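Side-chain contacts in phosphopantetheine adenylyltransferase (Archaeoglobus fulgidus, PDB 3DO8), which probably catalyses the reversible transfer of an adenylyl group from ATP to 4'-phosphopantetheine, giving dephospho-CoA and pyrophosphate in coenzyme A biosynthesis: residues Gly7-Glu10 with Gly15-Lys18; Asn57-Val62 with Phe68-Val73. All coordinates share one frame; numbering follows the deposited sequence.

Contact 1. Residues Gly7-Glu10 with Gly15-Lys18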
ATOM      1  N   GLY A   7       2.415  15.440  -0.024  1.00 12.80           N
ATOM      2  CA  GLY A   7       1.148  16.025   0.357  1.00 14.21           C
ATOM      3  C   GLY A   7       1.274  17.464   0.803  1.00 13.50           C
ATOM      4  O   GLY A   7       2.361  18.019   0.872  1.00 13.18           O
ATOM      5  N   THR A   8       0.116  18.055   1.075  1.00 14.15           N
ATOM      6  CA  THR A   8       0.020  19.373   1.679  1.00 14.26           C
ATOM      7  C   THR A   8      -0.100  19.235   3.205  1.00 14.59           C
ATOM      8  O   THR A   8       0.469  20.014   3.920  1.00 14.76           O
ATOM      9  CB  THR A   8      -1.183  20.146   1.098  1.00 15.05           C
ATOM     10  OG1 THR A   8      -0.937  20.417  -0.273  1.00 15.52           O
ATOM     11  CG2 THR A   8      -1.396  21.437   1.838  1.00 15.72           C
ATOM     12  N   PHE A   9      -0.833  18.229   3.673  1.00 14.99           N
ATOM     13  CA  PHE A   9      -0.926  17.885   5.109  1.00 15.71           C
ATOM     14  C   PHE A   9      -1.562  18.998   5.908  1.00 16.39           C
ATOM     15  O   PHE A   9      -1.112  19.305   7.035  1.00 17.49           O
ATOM     16  CB  PHE A   9       0.445  17.494   5.704  1.00 15.53           C
ATOM     17  CG  PHE A   9       1.103  16.331   5.005  1.00 15.67           C
ATOM     18  CD1 PHE A   9       0.677  15.024   5.230  1.00 15.89           C
ATOM     19  CD2 PHE A   9       2.141  16.537   4.103  1.00 13.72           C
ATOM     20  CE1 PHE A   9       1.297  13.938   4.575  1.00 14.96           C
ATOM     21  CE2 PHE A   9       2.718  15.494   3.430  1.00 14.05           C
ATOM     22  CZ  PHE A   9       2.319  14.186   3.661  1.00 14.38           C
ATOM     23  N   GLU A  10      -2.636  19.578   5.379  1.00 16.74           N
ATOM     24  CA  GLU A  10      -3.375  20.605   6.117  1.00 17.49           C
ATOM     25  C   GLU A  10      -4.858  20.313   6.109  1.00 18.37           C
ATOM     26  O   GLU A  10      -5.477  20.389   5.045  1.00 19.65           O
ATOM     27  CB  GLU A  10      -3.131  22.011   5.563  1.00 17.97           C
ATOM     28  CG  GLU A  10      -3.904  23.095   6.341  1.00 18.05           C
ATOM     29  CD  GLU A  10      -3.736  24.471   5.794  1.00 18.80           C
ATOM     30  OE1 GLU A  10      -2.660  24.773   5.236  1.00 20.13           O
ATOM     31  OE2 GLU A  10      -4.707  25.277   5.903  1.00 20.91           O
ATOM     32  N   GLY A  15      -6.366  10.080   7.330  1.00 13.70           N
ATOM     33  CA  GLY A  15      -5.929   9.619   6.020  1.00 13.84           C
ATOM     34  C   GLY A  15      -4.427   9.757   5.835  1.00 13.31           C
ATOM     35  O   GLY A  15      -3.728   8.811   5.418  1.00 13.77           O
ATOM     36  N   HIS A  16      -3.904  10.951   6.134  1.00 12.59           N
ATOM     37  CA  HIS A  16      -2.470  11.185   6.035  1.00 13.43           C
ATOM     38  C   HIS A  16      -1.720  10.200   6.930  1.00 13.14           C
ATOM     39  O   HIS A  16      -0.652   9.693   6.578  1.00 13.69           O
ATOM     40  CB  HIS A  16      -2.043  12.582   6.458  1.00 13.25           C
ATOM     41  CG  HIS A  16      -2.630  13.695   5.652  1.00 14.67           C
ATOM     42  ND1 HIS A  16      -2.439  13.842   4.292  1.00 16.09           N
ATOM     43  CD2 HIS A  16      -3.357  14.762   6.052  1.00 13.92           C
ATOM     44  CE1 HIS A  16      -3.056  14.947   3.893  1.00 14.34           C
ATOM     45  NE2 HIS A  16      -3.635  15.506   4.937  1.00 18.20           N
ATOM     46  N   LYS A  17      -2.233   9.974   8.130  1.00 12.70           N
ATOM     47  CA  LYS A  17      -1.596   9.049   9.044  1.00 13.29           C
ATOM     48  C   LYS A  17      -1.542   7.622   8.497  1.00 12.95           C
ATOM     49  O   LYS A  17      -0.540   6.906   8.703  1.00 13.58           O
ATOM     50  CB  LYS A  17      -2.211   9.151  10.420  1.00 13.51           C
ATOM     51  CG  LYS A  17      -2.053  10.568  10.983  1.00 14.06           C
ATOM     52  CD  LYS A  17      -2.740  10.731  12.334  1.00 15.90           C
ATOM     53  CE  LYS A  17      -2.662  12.152  12.842  1.00 17.87           C
ATOM     54  NZ  LYS A  17      -3.364  12.365  14.161  1.00 18.53           N
ATOM     55  N   LYS A  18      -2.564   7.216   7.741  1.00 12.91           N
ATOM     56  CA  LYS A  18      -2.509   5.901   7.103  1.00 13.91           C
ATOM     57  C   LYS A  18      -1.419   5.864   6.044  1.00 13.08           C
ATOM     58  O   LYS A  18      -0.662   4.892   5.948  1.00 13.01           O
ATOM     59  CB  LYS A  18      -3.846   5.517   6.506  1.00 14.14           C
ATOM     60  CG  LYS A  18      -4.942   5.289   7.535  1.00 16.78           C
ATOM     61  CD  LYS A  18      -6.318   5.091   6.909  1.00 19.10           C
ATOM     62  CE  LYS A  18      -7.306   4.531   7.945  1.00 22.60           C
ATOM     63  NZ  LYS A  18      -8.620   4.314   7.290  1.00 27.88           N
TER
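Phe9 drapes itself over one face of the His16 imidazole, using both its backbone and its ring. Its CD1 stands 3.5 Å from His16 ND1, above the plane but out toward the rim, on the ND1-CG side. Further along the same face, Phe9 CA sits 3.9 Å from the centroid of the His16 ring in a CH-pi contact, displaced toward NE2 and CE1. The two rings meet obliquely, their planes at 50° and their centroids 4.8 Å apart, with the phenyl atoms CD1 and CE1 nearest to the imidazole. His16 gets there because its CG lies anti to its carbonyl carbon (chi1 -61°), which carries the imidazole off the helix toward the loop. Phe9 CG also lies anti to its carbonyl carbon (chi1 -58°), which sets the phenyl beside the imidazole. The Phe9 backbone takes up the left-handed helical conformation, with its CA against the imidazole. On the far side of the phenyl there is little tolerance: a CB on Gly7 would come within 3.0 Å of Phe9 CE2. The Glu10 carboxylate is held by Ser47 OG and by the backbone N atoms of Val48 and Leu49. Ile33, Val35 and Val58 pack on Phe9, while His13 stacks with His16 and Trp122 meets it edge-to-face. His13, Gly15 and His16 belong to the HxGH signature of the nucleotidyltransferase superfamily, here at the start of helix 14-27 just after the first strand, where its relatives bind the ATP phosphates.

Contact 2. Residues Asn57-Val62 with Phe68-Val73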
ATOM      1  N   ASN A  57       4.674  20.058  11.609  1.00 12.65           N
ATOM      2  CA  ASN A  57       3.581  19.204  12.064  1.00 12.31           C
ATOM      3  C   ASN A  57       3.808  17.753  11.678  1.00 11.13           C
ATOM      4  O   ASN A  57       3.599  16.837  12.482  1.00 12.57           O
ATOM      5  CB  ASN A  57       2.231  19.694  11.557  1.00 12.47           C
ATOM      6  CG  ASN A  57       1.798  21.007  12.221  1.00 13.75           C
ATOM      7  OD1 ASN A  57       2.348  21.405  13.272  1.00 15.72           O
ATOM      8  ND2 ASN A  57       0.811  21.704  11.601  1.00 13.88           N
ATOM      9  N   VAL A  58       4.266  17.537  10.446  1.00 11.74           N
ATOM     10  CA  VAL A  58       4.549  16.170   9.977  1.00 11.83           C
ATOM     11  C   VAL A  58       5.733  15.591  10.758  1.00 12.12           C
ATOM     12  O   VAL A  58       5.679  14.467  11.252  1.00 11.96           O
ATOM     13  CB  VAL A  58       4.844  16.129   8.486  1.00 11.58           C
ATOM     14  CG1 VAL A  58       5.333  14.708   8.053  1.00 12.05           C
ATOM     15  CG2 VAL A  58       3.589  16.540   7.686  1.00 11.65           C
ATOM     16  N   LYS A  59       6.777  16.381  10.901  1.00 13.04           N
ATOM     17  CA  LYS A  59       7.972  15.934  11.624  1.00 14.82           C
ATOM     18  C   LYS A  59       7.654  15.533  13.058  1.00 13.71           C
ATOM     19  O   LYS A  59       8.107  14.470  13.518  1.00 13.83           O
ATOM     20  CB  LYS A  59       9.066  16.997  11.587  1.00 15.36           C
ATOM     21  CG  LYS A  59       9.762  17.066  10.244  1.00 18.62           C
ATOM     22  CD  LYS A  59      11.040  17.907  10.330  1.00 21.46           C
ATOM     23  CE  LYS A  59      10.743  19.325  10.492  1.00 26.55           C
ATOM     24  NZ  LYS A  59      12.040  20.124  10.620  1.00 28.78           N
ATOM     25  N   ARG A  60       6.846  16.343  13.755  1.00 13.45           N
ATOM     26  CA  ARG A  60       6.547  16.049  15.153  1.00 14.28           C
ATOM     27  C   ARG A  60       5.708  14.808  15.307  1.00 13.44           C
ATOM     28  O   ARG A  60       5.852  14.041  16.270  1.00 14.12           O
ATOM     29  CB  ARG A  60       5.842  17.209  15.825  1.00 14.99           C
ATOM     30  CG  ARG A  60       6.719  18.377  16.048  1.00 16.69           C
ATOM     31  CD  ARG A  60       6.062  19.327  17.057  1.00 20.50           C
ATOM     32  NE  ARG A  60       6.738  20.621  17.045  1.00 27.44           N
ATOM     33  CZ  ARG A  60       6.319  21.685  16.367  1.00 29.25           C
ATOM     34  NH1 ARG A  60       5.211  21.617  15.623  1.00 26.46           N
ATOM     35  NH2 ARG A  60       7.029  22.803  16.416  1.00 32.48           N
ATOM     36  N   TYR A  61       4.780  14.640  14.369  1.00 11.76           N
ATOM     37  CA  TYR A  61       3.887  13.459  14.365  1.00 12.36           C
ATOM     38  C   TYR A  61       4.714  12.185  14.180  1.00 11.63           C
ATOM     39  O   TYR A  61       4.587  11.205  14.933  1.00 12.36           O
ATOM     40  CB  TYR A  61       2.798  13.578  13.284  1.00 13.47           C
ATOM     41  CG  TYR A  61       2.062  12.276  13.147  1.00 11.48           C
ATOM     42  CD1 TYR A  61       1.106  11.907  14.075  1.00 12.93           C
ATOM     43  CD2 TYR A  61       2.371  11.371  12.126  1.00 11.47           C
ATOM     44  CE1 TYR A  61       0.485  10.711  14.010  1.00 15.21           C
ATOM     45  CE2 TYR A  61       1.730  10.141  12.030  1.00 11.88           C
ATOM     46  CZ  TYR A  61       0.772   9.817  12.992  1.00 13.60           C
ATOM     47  OH  TYR A  61       0.107   8.626  13.007  1.00 15.02           O
ATOM     48  N   VAL A  62       5.563  12.184  13.156  1.00 11.58           N
ATOM     49  CA  VAL A  62       6.436  11.039  12.900  1.00 11.94           C
ATOM     50  C   VAL A  62       7.392  10.744  14.077  1.00 12.08           C
ATOM     51  O   VAL A  62       7.583   9.585  14.452  1.00 13.31           O
ATOM     52  CB  VAL A  62       7.170  11.182  11.562  1.00 11.30           C
ATOM     53  CG1 VAL A  62       8.198  10.047  11.389  1.00 11.56           C
ATOM     54  CG2 VAL A  62       6.108  11.214  10.408  1.00 11.07           C
ATOM     55  N   PHE A  68      11.587   8.750  14.878  1.00 13.26           N
ATOM     56  CA  PHE A  68      12.619   9.462  14.113  1.00 13.90           C
ATOM     57  C   PHE A  68      12.075  10.712  13.441  1.00 14.46           C
ATOM     58  O   PHE A  68      10.862  10.870  13.290  1.00 13.19           O
ATOM     59  CB  PHE A  68      13.281   8.535  13.100  1.00 14.20           C
ATOM     60  CG  PHE A  68      12.412   8.152  11.961  1.00 13.61           C
ATOM     61  CD1 PHE A  68      12.542   8.787  10.737  1.00 14.78           C
ATOM     62  CD2 PHE A  68      11.491   7.117  12.062  1.00 13.82           C
ATOM     63  CE1 PHE A  68      11.751   8.412   9.648  1.00 13.23           C
ATOM     64  CE2 PHE A  68      10.695   6.762  10.961  1.00 13.92           C
ATOM     65  CZ  PHE A  68      10.875   7.398   9.753  1.00 14.22           C
ATOM     66  N   GLU A  69      12.989  11.610  13.103  1.00 15.92           N
ATOM     67  CA  GLU A  69      12.661  12.769  12.295  1.00 17.21           C
ATOM     68  C   GLU A  69      12.816  12.431  10.802  1.00 16.92           C
ATOM     69  O   GLU A  69      13.947  12.183  10.325  1.00 17.49           O
ATOM     70  CB  GLU A  69      13.627  13.909  12.602  1.00 18.08           C
ATOM     71  CG  GLU A  69      13.225  15.218  11.906  1.00 20.54           C
ATOM     72  CD  GLU A  69      14.312  16.290  12.005  1.00 23.59           C
ATOM     73  OE1 GLU A  69      14.910  16.396  13.093  1.00 31.39           O
ATOM     74  OE2 GLU A  69      14.567  17.000  11.002  1.00 31.71           O
ATOM     75  N   PRO A  70      11.712  12.455  10.032  1.00 16.76           N
ATOM     76  CA  PRO A  70      11.776  12.092   8.616  1.00 16.70           C
ATOM     77  C   PRO A  70      12.420  13.187   7.775  1.00 17.28           C
ATOM     78  O   PRO A  70      12.331  14.357   8.129  1.00 17.29           O
ATOM     79  CB  PRO A  70      10.293  11.964   8.215  1.00 16.88           C
ATOM     80  CG  PRO A  70       9.607  12.913   9.114  1.00 16.50           C
ATOM     81  CD  PRO A  70      10.364  12.895  10.432  1.00 17.16           C
ATOM     82  N   GLU A  71      13.021  12.787   6.659  1.00 17.75           N
ATOM     83  CA  GLU A  71      13.475  13.732   5.652  1.00 18.43           C
ATOM     84  C   GLU A  71      12.243  14.386   5.010  1.00 17.06           C
ATOM     85  O   GLU A  71      11.402  13.681   4.424  1.00 17.40           O
ATOM     86  CB  GLU A  71      14.312  13.042   4.544  1.00 18.79           C
ATOM     87  CG  GLU A  71      14.758  14.021   3.419  1.00 20.45           C
ATOM     88  CD  GLU A  71      15.451  13.395   2.210  1.00 23.94           C
ATOM     89  OE1 GLU A  71      15.229  12.190   1.889  1.00 30.68           O
ATOM     90  OE2 GLU A  71      16.211  14.167   1.548  1.00 30.11           O
ATOM     91  N   ILE A  72      12.188  15.718   5.071  1.00 17.07           N
ATOM     92  CA  ILE A  72      11.167  16.524   4.400  1.00 16.89           C
ATOM     93  C   ILE A  72      11.803  17.270   3.236  1.00 17.09           C
ATOM     94  O   ILE A  72      12.837  17.944   3.395  1.00 17.97           O
ATOM     95  CB  ILE A  72      10.532  17.646   5.316  1.00 17.10           C
ATOM     96  CG1 ILE A  72       9.883  17.055   6.565  1.00 18.57           C
ATOM     97  CG2 ILE A  72       9.499  18.499   4.545  1.00 17.34           C
ATOM     98  CD1 ILE A  72       8.908  16.082   6.304  1.00 18.29           C
ATOM     99  N   VAL A  73      11.151  17.219   2.102  1.00 16.13           N
ATOM    100  CA  VAL A  73      11.581  18.018   0.957  1.00 17.66           C
ATOM    101  C   VAL A  73      10.404  18.887   0.509  1.00 16.58           C
ATOM    102  O   VAL A  73       9.249  18.446   0.531  1.00 16.35           O
ATOM    103  CB  VAL A  73      12.112  17.110  -0.172  1.00 18.63           C
ATOM    104  CG1 VAL A  73      13.276  16.228   0.333  1.00 22.38           C
ATOM    105  CG2 VAL A  73      11.041  16.248  -0.689  1.00 19.90           C
TER
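Val62 CG1 lies over one face of the Phe68 ring, 4.2 Å from its centroid and 13° off the normal, with ring atoms CE2 and CZ beneath it. On the helix's other side the Arg60 guanidinium has Asn57 OD1 at its edge, in plane. The Phe68 ring is swung back toward the helix by a chi1 of 70°, although its CB starts out pointing away. Val62 CG1, anti to its own backbone N, also comes 3.4 Å from Phe68 O and 3.7 Å from Pro70 CD, so this one methyl is wedged between an aromatic face, a carbonyl and the proline ring. One turn back along the helix, Lys59 runs beside Glu69, both pointing the same way, and it is the lysine methylene CD that touches, 3.7 Å from Glu69 OE2. Lys59 NZ stays 4.0 Å from Glu69 OE2, of opposite charge and probably attracted, but too far for a salt bridge; its salt-bridge partner is Glu56. Closer to the backbone, Lys59 CG rests 3.7 Å from Ile72 CG1, the two side chains crossing at a slant. With an alanine in place of Lys59, Ile72 CG1 would probably lose the aliphatic cover on that side and Glu56 its charged mate. Val58 CG1 completes the row at 4.2 Å from Ile72 CD1. Together these contacts lay helix 51-66 against the connection 68-70 and the start of strand 71-75, outermost in this chain's sheet. Val58 and Pro70 both touch Ile33, and Ile72 touches Val35, on the adjoining strand 31-36, while Val62 and Phe68 reach Ile24 of helix 14-27.

From the N terminus, strand 3-7 leads into the loop that contact 1 closes by folding residues 7-10 back onto the first turn of helix 14-27. The chain then forms strand 31-36 and helix 38-44 before contact 2 closes the turn between helix 51-66 and strand 71-75. The two closures follow in series, neither nested nor crossed. Helix 51-66 joins them: Val58 CG2 packs 3.7 Å from Phe9 CG, and Tyr61 OH lies 3.5 Å from Lys17 CB. Contact 1 thus belongs to the central strand and the loop that leads into the HxGH motif, contact 2 to the edge of the same parallel, Rossmann-like sheet.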